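Local atomic coordinates of TBC1 domain family member 22A (Homo sapiens, PDB entry 2QFZ), a protein that probably acts as a GTPase-activating protein for Rab-family GTPases, and is captured here as its carboxy-terminal TBC domain. Residues Q214-V217 with K218-E221; R241-Q244 with F245-W249; M250-L253 with L254-V258; K300-Q303 with E304-F308. All blocks are in the same frame, centred on the assembly; numbering follows the deposited sequence.

Interaction 1 (Q214-V217 with K218-E221); sequences QMKV and KMLE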
loop_
_atom_site.group_PDB
_atom_site.type_symbol
_atom_site.label_atom_id
_atom_site.label_comp_id
_atom_site.label_asym_id
_atom_site.label_seq_id
_atom_site.Cartn_x
_atom_site.Cartn_y
_atom_site.Cartn_z
ATOM N N GLN A 214 -0.300 9.228 -14.740
ATOM C CA GLN A 214 -0.986 10.312 -15.467
ATOM C C GLN A 214 -2.418 10.001 -15.806
ATOM O O GLN A 214 -3.296 10.859 -15.656
ATOM C CB GLN A 214 -0.232 10.667 -16.760
ATOM C CG GLN A 214 0.797 11.758 -16.551
ATOM C CD GLN A 214 1.975 11.305 -15.714
ATOM O OE1 GLN A 214 2.488 10.209 -15.895
ATOM N NE2 GLN A 214 2.412 12.155 -14.797
ATOM N N MET A 215 -2.645 8.774 -16.258
ATOM C CA MET A 215 -3.970 8.303 -16.538
ATOM C C MET A 215 -4.856 8.325 -15.301
ATOM O O MET A 215 -5.974 8.817 -15.361
ATOM C CB MET A 215 -3.917 6.876 -17.115
ATOM C CG MET A 215 -5.278 6.393 -17.654
ATOM S SD MET A 215 -5.861 7.442 -19.016
ATOM C CE MET A 215 -4.668 7.037 -20.288
ATOM N N LYS A 216 -4.362 7.793 -14.186
ATOM C CA LYS A 216 -5.126 7.820 -12.915
ATOM C C LYS A 216 -5.398 9.224 -12.361
ATOM O O LYS A 216 -6.469 9.475 -11.797
ATOM C CB LYS A 216 -4.440 6.983 -11.854
ATOM C CG LYS A 216 -4.513 5.481 -12.186
ATOM C CD LYS A 216 -3.588 4.614 -11.340
ATOM C CE LYS A 216 -3.322 3.250 -12.084
ATOM N NZ LYS A 216 -3.162 2.149 -11.106
ATOM N N VAL A 217 -4.433 10.126 -12.482
ATOM C CA VAL A 217 -4.662 11.516 -12.067
ATOM C C VAL A 217 -5.754 12.189 -12.932
ATOM O O VAL A 217 -6.542 13.002 -12.438
ATOM C CB VAL A 217 -3.380 12.286 -12.084
ATOM C CG1 VAL A 217 -3.623 13.805 -11.914
ATOM C CG2 VAL A 217 -2.445 11.737 -10.994
ATOM N N LYS A 218 -5.791 11.846 -14.210
ATOM C CA LYS A 218 -6.767 12.421 -15.160
ATOM C C LYS A 218 -8.158 11.841 -14.877
ATOM O O LYS A 218 -9.134 12.572 -14.876
ATOM C CB LYS A 218 -6.314 12.160 -16.610
ATOM C CG LYS A 218 -7.269 12.601 -17.671
ATOM C CD LYS A 218 -7.654 14.078 -17.594
ATOM C CE LYS A 218 -8.559 14.457 -18.767
ATOM N NZ LYS A 218 -8.965 15.898 -18.749
ATOM N N MET A 219 -8.254 10.523 -14.638
ATOM C CA MET A 219 -9.524 9.926 -14.223
ATOM C C MET A 219 -9.992 10.461 -12.878
ATOM O O MET A 219 -11.171 10.610 -12.678
ATOM C CB MET A 219 -9.429 8.417 -14.146
ATOM C CG MET A 219 -9.171 7.747 -15.491
ATOM S SD MET A 219 -9.264 5.967 -15.271
ATOM C CE MET A 219 -7.577 5.607 -14.767
ATOM N N LEU A 220 -9.067 10.765 -11.968
ATOM C CA LEU A 220 -9.418 11.435 -10.708
ATOM C C LEU A 220 -10.046 12.789 -10.981
ATOM O O LEU A 220 -11.005 13.201 -10.307
ATOM C CB LEU A 220 -8.207 11.586 -9.765
ATOM C CG LEU A 220 -8.414 12.438 -8.494
ATOM C CD1 LEU A 220 -9.367 11.768 -7.531
ATOM C CD2 LEU A 220 -7.110 12.753 -7.795
ATOM N N GLU A 221 -9.477 13.482 -11.958
ATOM C CA GLU A 221 -9.945 14.794 -12.325
ATOM C C GLU A 221 -11.370 14.673 -12.891
ATOM O O GLU A 221 -12.254 15.420 -12.480
ATOM C CB GLU A 221 -8.961 15.487 -13.314
ATOM C CG GLU A 221 -9.550 16.772 -13.898
ATOM C CD GLU A 221 -8.539 17.728 -14.548
ATOM O OE1 GLU A 221 -7.370 17.320 -14.772
ATOM O OE2 GLU A 221 -8.943 18.909 -14.833
HETATM O O HOH W 1 -5.513 15.577 -14.026
#
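M215 and M219 meet one turn apart on helix 211-227, their side chains crossing at a slant: the terminal CE of M219 comes over from the later turn and rests 3.8 Å from CG of M215. The chain of M219 runs back along the helix because its CG stands beside the backbone N (chi1 -65°), and the bend at SD then swings CE inward. The same methyl also lies 4.0 Å from CG of K216, so it sits against the CG atoms of two neighbouring side chains. M215 takes the other course, with CG set opposite its own N and the rest of the chain bent at chi2 and chi3. Beneath these contacts run regular i to i+4 alpha-helical bonds; the straightest joins M219 N to M215 O at 2.9 Å and 168°, directly under the methionine pair. On another flank, V217 O receives E221 N at 3.0 Å, and a water held by E221 OE1 at 2.7 Å reaches the same carbonyl through a weak bond. V217 and E221 pack on Y242, and L220 on A246, all towards helix 242-251, while K216 and M219 lie on L282 of helix 276-291. Between the methionines the contact is apolar, held by shape and dispersion without any polar link, whereas the carboxylate of E221 is linked to V217 O only loosely, through a water whose second bond is weak.

Interaction 2 (R241-Q244 with F245-W249); sequences RYLQ and FAFRW
F245 carries its CG between backbone N and carbonyl carbon (chi1 65°), which folds the ring back over the preceding turn, while Y242, with CG beside its own N (chi1 -71°), sends its ring out alongside. The two rings point the same way with planes 39° apart, and CZ of F245 lies 3.8 Å from CD2 of Y242. Folding back also puts one face of the F245 ring over Y242 O, 3.7 Å above the ring centre. That oxygen is gripped by two main-chain donors: A246 N at 2.8 Å, nearly in line with the carbonyl bond, and F245 N at 3.2 Å, from above the carbonyl plane. This is the first turn of helix 242-251 in the all-helical TBC domain, and Q244 closes it from the side chain, its OE1 taking R241 N in plane on a lone pair at 3.0 Å. A leucine in place of F245 would probably leave the Y242 ring without its aromatic neighbour, and Y242 O without the ring face over it. The hydroxyl of Y242 is bonded to H232. Further along, CD1 of L243 reaches the edge of the F247 ring, 4.1 Å from CD1 of F247.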
loop_
_atom_site.group_PDB
_atom_site.type_symbol
_atom_site.label_atom_id
_atom_site.label_comp_id
_atom_site.label_asym_id
_atom_site.label_seq_id
_atom_site.Cartn_x
_atom_site.Cartn_y
_atom_site.Cartn_z
ATOM N N ARG A 241 -3.333 22.340 -10.341
ATOM C CA ARG A 241 -3.561 21.199 -11.227
ATOM C C ARG A 241 -3.577 19.913 -10.407
ATOM O O ARG A 241 -2.800 19.775 -9.481
ATOM C CB ARG A 241 -2.430 21.076 -12.262
ATOM C CG ARG A 241 -2.383 22.199 -13.279
ATOM C CD ARG A 241 -1.324 21.955 -14.298
ATOM N NE ARG A 241 0.027 22.229 -13.774
ATOM C CZ ARG A 241 0.990 21.336 -13.648
ATOM N NH1 ARG A 241 0.802 20.055 -13.979
ATOM N NH2 ARG A 241 2.150 21.723 -13.176
ATOM N N TYR A 242 -4.416 18.940 -10.756
ATOM C CA TYR A 242 -4.443 17.721 -9.934
ATOM C C TYR A 242 -3.069 17.042 -9.827
ATOM O O TYR A 242 -2.730 16.524 -8.793
ATOM C CB TYR A 242 -5.512 16.730 -10.401
ATOM C CG TYR A 242 -6.930 17.160 -10.132
ATOM C CD1 TYR A 242 -7.533 18.168 -10.896
ATOM C CD2 TYR A 242 -7.699 16.503 -9.181
ATOM C CE1 TYR A 242 -8.841 18.535 -10.677
ATOM C CE2 TYR A 242 -9.021 16.857 -8.949
ATOM C CZ TYR A 242 -9.588 17.871 -9.697
ATOM O OH TYR A 242 -10.900 18.225 -9.470
ATOM N N LEU A 243 -2.261 17.118 -10.874
ATOM C CA LEU A 243 -0.976 16.428 -10.922
ATOM C C LEU A 243 -0.007 16.933 -9.894
ATOM O O LEU A 243 0.855 16.164 -9.421
ATOM C CB LEU A 243 -0.351 16.570 -12.305
ATOM C CG LEU A 243 0.778 15.639 -12.736
ATOM C CD1 LEU A 243 0.333 14.181 -12.762
ATOM C CD2 LEU A 243 1.233 16.078 -14.135
ATOM N N GLN A 244 -0.159 18.200 -9.484
ATOM C CA GLN A 244 0.759 18.790 -8.504
ATOM C C GLN A 244 0.665 18.193 -7.109
ATOM O O GLN A 244 1.619 18.270 -6.350
ATOM C CB GLN A 244 0.582 20.308 -8.434
ATOM C CG GLN A 244 0.864 21.008 -9.771
ATOM C CD GLN A 244 0.634 22.512 -9.711
ATOM O OE1 GLN A 244 -0.496 22.972 -9.776
ATOM N NE2 GLN A 244 1.720 23.279 -9.605
ATOM N N PHE A 245 -0.488 17.637 -6.756
ATOM C CA PHE A 245 -0.672 17.012 -5.436
ATOM C C PHE A 245 -0.997 15.531 -5.541
ATOM O O PHE A 245 -0.534 14.749 -4.733
ATOM C CB PHE A 245 -1.715 17.779 -4.556
ATOM C CG PHE A 245 -3.129 17.751 -5.098
ATOM C CD1 PHE A 245 -3.989 16.709 -4.824
ATOM C CD2 PHE A 245 -3.578 18.757 -5.899
ATOM C CE1 PHE A 245 -5.272 16.690 -5.353
ATOM C CE2 PHE A 245 -4.849 18.739 -6.428
ATOM C CZ PHE A 245 -5.696 17.714 -6.156
ATOM N N ALA A 246 -1.748 15.137 -6.553
ATOM C CA ALA A 246 -2.203 13.749 -6.704
ATOM C C ALA A 246 -1.196 12.769 -7.370
ATOM O O ALA A 246 -1.417 11.595 -7.341
ATOM C CB ALA A 246 -3.513 13.733 -7.449
ATOM N N PHE A 247 -0.106 13.252 -7.967
ATOM C CA PHE A 247 0.971 12.374 -8.436
ATOM C C PHE A 247 1.484 11.508 -7.291
ATOM O O PHE A 247 1.593 10.298 -7.429
ATOM C CB PHE A 247 2.182 13.140 -9.002
ATOM C CG PHE A 247 3.235 12.223 -9.615
ATOM C CD1 PHE A 247 3.167 11.875 -10.957
ATOM C CD2 PHE A 247 4.256 11.676 -8.838
ATOM C CE1 PHE A 247 4.136 11.006 -11.538
ATOM C CE2 PHE A 247 5.195 10.801 -9.396
ATOM C CZ PHE A 247 5.136 10.472 -10.742
ATOM N N ARG A 248 1.768 12.131 -6.160
ATOM C CA ARG A 248 2.196 11.399 -4.958
ATOM C C ARG A 248 1.120 10.464 -4.376
ATOM O O ARG A 248 1.420 9.420 -3.838
ATOM C CB ARG A 248 2.672 12.376 -3.903
ATOM C CG ARG A 248 3.755 11.793 -3.001
ATOM C CD ARG A 248 4.419 12.877 -2.191
ATOM N NE ARG A 248 3.506 13.434 -1.207
ATOM C CZ ARG A 248 3.766 14.519 -0.472
ATOM N NH1 ARG A 248 4.900 15.200 -0.626
ATOM N NH2 ARG A 248 2.884 14.939 0.396
ATOM N N TRP A 249 -0.140 10.848 -4.481
ATOM C CA TRP A 249 -1.233 10.048 -3.963
ATOM C C TRP A 249 -1.278 8.712 -4.751
ATOM O O TRP A 249 -1.631 7.700 -4.194
ATOM C CB TRP A 249 -2.601 10.788 -4.130
ATOM C CG TRP A 249 -2.818 12.086 -3.282
ATOM C CD1 TRP A 249 -1.888 12.770 -2.600
ATOM C CD2 TRP A 249 -4.059 12.807 -3.094
ATOM N NE1 TRP A 249 -2.440 13.879 -1.992
ATOM C CE2 TRP A 249 -3.780 13.911 -2.289
ATOM C CE3 TRP A 249 -5.389 12.581 -3.500
ATOM C CZ2 TRP A 249 -4.755 14.823 -1.911
ATOM C CZ3 TRP A 249 -6.377 13.484 -3.100
ATOM C CH2 TRP A 249 -6.048 14.590 -2.320
HETATM O O HOH W 2 2.264 15.160 -6.335
#

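Interaction 3 (M250-L253 with L254-V258); sequences MNNL and LMREV
N252 lays its amide against the aliphatic part of R256, ND2 standing 3.5 Å from CG of R256. The two side chains belong to a type I' beta turn from N252 to M255 and the residue that follows it, where helix 242-251 gives way to the loop before helix 260-270. L253 and L254 both take positive phi, and the turn is closed by M255 N bonding to N252 O at 3.0 Å, with the donor above the carbonyl plane. CB and CG of M255 press on that oxygen too, each 3.2 Å from N252 O. The amide and guanidinium planes stand 74° apart, ND2 lying near the plane of the guanidinium at its edge. Both groups converge on the carboxylate of D152 in helix 150-162: N252 ND2 gives OD2 a hydrogen bond and R256 NE forms a salt bridge with the same oxygen. With no more than the methyl of an alanine at N252, D152 is likely to lose one of these two partners and the R256 chain to be freer to shift. At the other end of the amide, N252 OD1 accepts N251 ND2 at 3.1 Å, the donor standing above the carbonyl plane.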
loop_
_atom_site.group_PDB
_atom_site.type_symbol
_atom_site.label_atom_id
_atom_site.label_comp_id
_atom_site.label_asym_id
_atom_site.label_seq_id
_atom_site.Cartn_x
_atom_site.Cartn_y
_atom_site.Cartn_z
ATOM N N MET A 250 -0.992 8.744 -6.055
ATOM C CA MET A 250 -1.038 7.513 -6.910
ATOM C C MET A 250 0.255 6.709 -6.826
ATOM O O MET A 250 0.218 5.513 -6.652
ATOM C CB MET A 250 -1.261 7.851 -8.387
ATOM C CG MET A 250 -2.567 8.572 -8.669
ATOM S SD MET A 250 -3.984 7.814 -7.888
ATOM C CE MET A 250 -5.273 8.975 -8.325
ATOM N N ASN A 251 1.376 7.410 -6.956
ATOM C CA ASN A 251 2.733 6.857 -6.948
ATOM C C ASN A 251 3.094 6.113 -5.650
ATOM O O ASN A 251 3.738 5.049 -5.679
ATOM C CB ASN A 251 3.725 8.015 -7.172
ATOM C CG ASN A 251 5.125 7.531 -7.491
ATOM O OD1 ASN A 251 5.362 6.919 -8.561
ATOM N ND2 ASN A 251 6.066 7.811 -6.578
ATOM N N ASN A 252 2.656 6.687 -4.523
ATOM C CA ASN A 252 2.928 6.165 -3.186
ATOM C C ASN A 252 1.707 5.511 -2.512
ATOM O O ASN A 252 1.772 5.177 -1.316
ATOM C CB ASN A 252 3.447 7.302 -2.275
ATOM C CG ASN A 252 4.819 7.864 -2.733
ATOM O OD1 ASN A 252 4.936 8.516 -3.783
ATOM N ND2 ASN A 252 5.850 7.625 -1.926
ATOM N N LEU A 253 0.586 5.408 -3.248
ATOM C CA LEU A 253 -0.681 4.829 -2.751
ATOM C C LEU A 253 -1.161 5.467 -1.425
ATOM O O LEU A 253 -1.584 4.770 -0.505
ATOM C CB LEU A 253 -0.628 3.304 -2.639
ATOM C CG LEU A 253 -0.561 2.567 -3.991
ATOM C CD1 LEU A 253 -0.508 1.090 -3.713
ATOM C CD2 LEU A 253 -1.746 2.873 -4.953
ATOM N N LEU A 254 -1.155 6.806 -1.412
ATOM C CA LEU A 254 -1.563 7.658 -0.286
ATOM C C LEU A 254 -0.716 7.495 0.952
ATOM O O LEU A 254 -1.011 8.160 1.966
ATOM C CB LEU A 254 -3.057 7.506 0.046
ATOM C CG LEU A 254 -3.998 8.264 -0.908
ATOM C CD1 LEU A 254 -5.360 7.713 -0.738
ATOM C CD2 LEU A 254 -3.956 9.840 -0.669
ATOM N N MET A 255 0.383 6.715 0.865
ATOM C CA MET A 255 1.220 6.483 2.035
ATOM C C MET A 255 1.941 7.704 2.529
ATOM O O MET A 255 2.338 7.732 3.684
ATOM C CB MET A 255 2.227 5.380 1.814
ATOM C CG MET A 255 1.604 4.046 1.678
ATOM S SD MET A 255 2.817 2.759 1.578
ATOM C CE MET A 255 3.773 3.037 3.075
ATOM N N ARG A 256 2.141 8.719 1.687
ATOM C CA ARG A 256 2.764 9.964 2.199
ATOM C C ARG A 256 1.731 10.919 2.742
ATOM O O ARG A 256 2.088 11.990 3.163
ATOM C CB ARG A 256 3.610 10.685 1.129
ATOM C CG ARG A 256 4.794 9.878 0.563
ATOM C CD ARG A 256 5.967 9.689 1.552
ATOM N NE ARG A 256 5.823 8.441 2.325
ATOM C CZ ARG A 256 5.806 8.334 3.657
ATOM N NH1 ARG A 256 5.925 9.408 4.467
ATOM N NH2 ARG A 256 5.659 7.127 4.188
ATOM N N GLU A 257 0.447 10.564 2.698
ATOM C CA GLU A 257 -0.606 11.491 3.119
ATOM C C GLU A 257 -1.235 11.078 4.444
ATOM O O GLU A 257 -1.845 11.904 5.101
ATOM C CB GLU A 257 -1.705 11.646 2.067
ATOM C CG GLU A 257 -1.251 11.531 0.631
ATOM C CD GLU A 257 -0.116 12.472 0.282
ATOM O OE1 GLU A 257 -0.067 13.602 0.838
ATOM O OE2 GLU A 257 0.734 12.077 -0.556
ATOM N N VAL A 258 -1.065 9.823 4.842
ATOM C CA VAL A 258 -1.656 9.313 6.087
ATOM C C VAL A 258 -0.649 8.471 6.859
ATOM O O VAL A 258 0.349 7.960 6.274
ATOM C CB VAL A 258 -2.902 8.465 5.827
ATOM C CG1 VAL A 258 -3.991 9.270 5.123
ATOM C CG2 VAL A 258 -2.523 7.170 5.046
#

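Interaction 4 (K300-Q303 with E304-F308); sequences KDFQ and ELLLF
The backbone turns from an extended D301 into helix 302-309, where D301 O takes L305 N and F302 O takes L306 N, the latter at 3.0 Å and almost straight at 176°. D301 is the N-cap of this helix: its OD2 accepts E304 N at 3.0 Å, meeting it on the anti side and 28° out of the carboxylate plane. The cap is set by a side chain whose CG lies opposite its own N (chi1 -178°), which swings the carboxylate over the start of the first turn. There it can satisfy a main-chain N-H, and its negative charge is likely to be favoured by the helix dipole. E304 crosses D301 at about a right angle, with its CG 3.5 Å from D301 OD2; the two carboxylate planes are nearly perpendicular. A third carboxylate, that of E299, accepts D301 N through OE2, while its OE1 lies close to E304 OE2, and these like charges would probably repel. Farther round the helix F302 and L306 run side by side towards helix 242-251, where both touch Q244, CZ of the ring lying 3.8 Å from CD2 of L306. Q303 and L307 are also aligned, and CD1 of L307 comes within 4.0 Å of CG of Q303.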
loop_
_atom_site.group_PDB
_atom_site.type_symbol
_atom_site.label_atom_id
_atom_site.label_comp_id
_atom_site.label_asym_id
_atom_site.label_seq_id
_atom_site.Cartn_x
_atom_site.Cartn_y
_atom_site.Cartn_z
ATOM N N LYS A 300 -7.827 30.599 -0.466
ATOM C CA LYS A 300 -7.777 31.399 -1.694
ATOM C C LYS A 300 -6.384 31.834 -2.130
ATOM O O LYS A 300 -6.250 32.450 -3.171
ATOM C CB LYS A 300 -8.664 32.641 -1.527
ATOM C CG LYS A 300 -10.097 32.267 -1.343
ATOM C CD LYS A 300 -10.948 33.404 -0.840
ATOM C CE LYS A 300 -12.427 33.014 -0.962
ATOM N NZ LYS A 300 -12.625 31.550 -0.711
ATOM N N ASP A 301 -5.346 31.524 -1.354
ATOM C CA ASP A 301 -3.965 31.702 -1.817
ATOM C C ASP A 301 -3.515 30.418 -2.544
ATOM O O ASP A 301 -3.666 29.346 -1.990
ATOM C CB ASP A 301 -3.080 31.989 -0.608
ATOM C CG ASP A 301 -1.640 32.228 -0.985
ATOM O OD1 ASP A 301 -1.355 33.243 -1.665
ATOM O OD2 ASP A 301 -0.792 31.395 -0.599
ATOM N N PHE A 302 -2.970 30.523 -3.779
ATOM C CA PHE A 302 -2.462 29.340 -4.523
ATOM C C PHE A 302 -1.399 28.550 -3.752
ATOM O O PHE A 302 -1.446 27.321 -3.723
ATOM C CB PHE A 302 -1.878 29.702 -5.915
ATOM C CG PHE A 302 -1.003 28.588 -6.513
ATOM C CD1 PHE A 302 -1.577 27.475 -7.143
ATOM C CD2 PHE A 302 0.393 28.631 -6.395
ATOM C CE1 PHE A 302 -0.774 26.436 -7.657
ATOM C CE2 PHE A 302 1.203 27.596 -6.912
ATOM C CZ PHE A 302 0.622 26.503 -7.546
ATOM N N GLN A 303 -0.421 29.259 -3.178
ATOM C CA GLN A 303 0.733 28.620 -2.495
ATOM C C GLN A 303 0.301 27.797 -1.271
ATOM O O GLN A 303 0.759 26.676 -1.064
ATOM C CB GLN A 303 1.752 29.697 -2.073
ATOM C CG GLN A 303 3.088 29.174 -1.506
ATOM C CD GLN A 303 3.882 30.264 -0.726
ATOM O OE1 GLN A 303 3.467 31.432 -0.638
ATOM N NE2 GLN A 303 5.028 29.864 -0.165
ATOM N N GLU A 304 -0.557 28.377 -0.446
ATOM C CA GLU A 304 -1.068 27.695 0.739
ATOM C C GLU A 304 -2.066 26.610 0.391
ATOM O O GLU A 304 -2.164 25.643 1.123
ATOM C CB GLU A 304 -1.711 28.700 1.714
ATOM C CG GLU A 304 -0.728 29.632 2.376
ATOM C CD GLU A 304 -1.335 30.438 3.537
ATOM O OE1 GLU A 304 -0.579 31.073 4.282
ATOM O OE2 GLU A 304 -2.562 30.442 3.715
ATOM N N LEU A 305 -2.827 26.788 -0.703
ATOM C CA LEU A 305 -3.759 25.764 -1.189
ATOM C C LEU A 305 -3.029 24.471 -1.602
ATOM O O LEU A 305 -3.363 23.375 -1.144
ATOM C CB LEU A 305 -4.579 26.270 -2.376
ATOM C CG LEU A 305 -5.608 25.278 -2.934
ATOM C CD1 LEU A 305 -6.501 24.690 -1.846
ATOM C CD2 LEU A 305 -6.470 25.915 -4.091
ATOM N N LEU A 306 -2.044 24.619 -2.469
ATOM C CA LEU A 306 -1.168 23.507 -2.820
ATOM C C LEU A 306 -0.442 22.901 -1.571
ATOM O O LEU A 306 -0.444 21.704 -1.412
ATOM C CB LEU A 306 -0.183 23.928 -3.940
ATOM C CG LEU A 306 0.759 22.847 -4.480
ATOM C CD1 LEU A 306 -0.028 21.545 -4.793
ATOM C CD2 LEU A 306 1.500 23.317 -5.663
ATOM N N LEU A 307 0.110 23.724 -0.679
ATOM C CA LEU A 307 0.746 23.226 0.567
ATOM C C LEU A 307 -0.149 22.370 1.420
ATOM O O LEU A 307 0.307 21.366 1.924
ATOM C CB LEU A 307 1.298 24.344 1.451
ATOM C CG LEU A 307 2.583 24.970 0.891
ATOM C CD1 LEU A 307 2.667 26.430 1.366
ATOM C CD2 LEU A 307 3.859 24.176 1.261
ATOM N N PHE A 308 -1.404 22.797 1.572
ATOM C CA PHE A 308 -2.446 22.094 2.323
ATOM C C PHE A 308 -2.762 20.716 1.687
ATOM O O PHE A 308 -2.799 19.712 2.372
ATOM C CB PHE A 308 -3.730 22.967 2.364
ATOM C CG PHE A 308 -4.870 22.336 3.096
ATOM C CD1 PHE A 308 -4.840 22.207 4.487
ATOM C CD2 PHE A 308 -5.997 21.877 2.410
ATOM C CE1 PHE A 308 -5.896 21.617 5.171
ATOM C CE2 PHE A 308 -7.053 21.273 3.099
ATOM C CZ PHE A 308 -6.994 21.167 4.504
#

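Helix 242-251 ties the set together: interaction 2 covers most of it and interaction 3 its end and the turn beyond, their centres about 10 Å apart. They are joined by the salt bridge from R248 NE to E257 OE2 at 3.2 Å and by a probable hydrogen bond between W249 O and L254 N at 3.0 Å. Interaction 1 packs beside interaction 2, centres about 9 Å apart, with V217 CG1 3.7 Å from L243 N, and also reaches interaction 3 through M250. Interaction 4 borders interaction 2, with L306 CD1 4.1 Å from F245 CB, but its nearest atoms are about 7 Å from interaction 3 and about 11 Å from interaction 1.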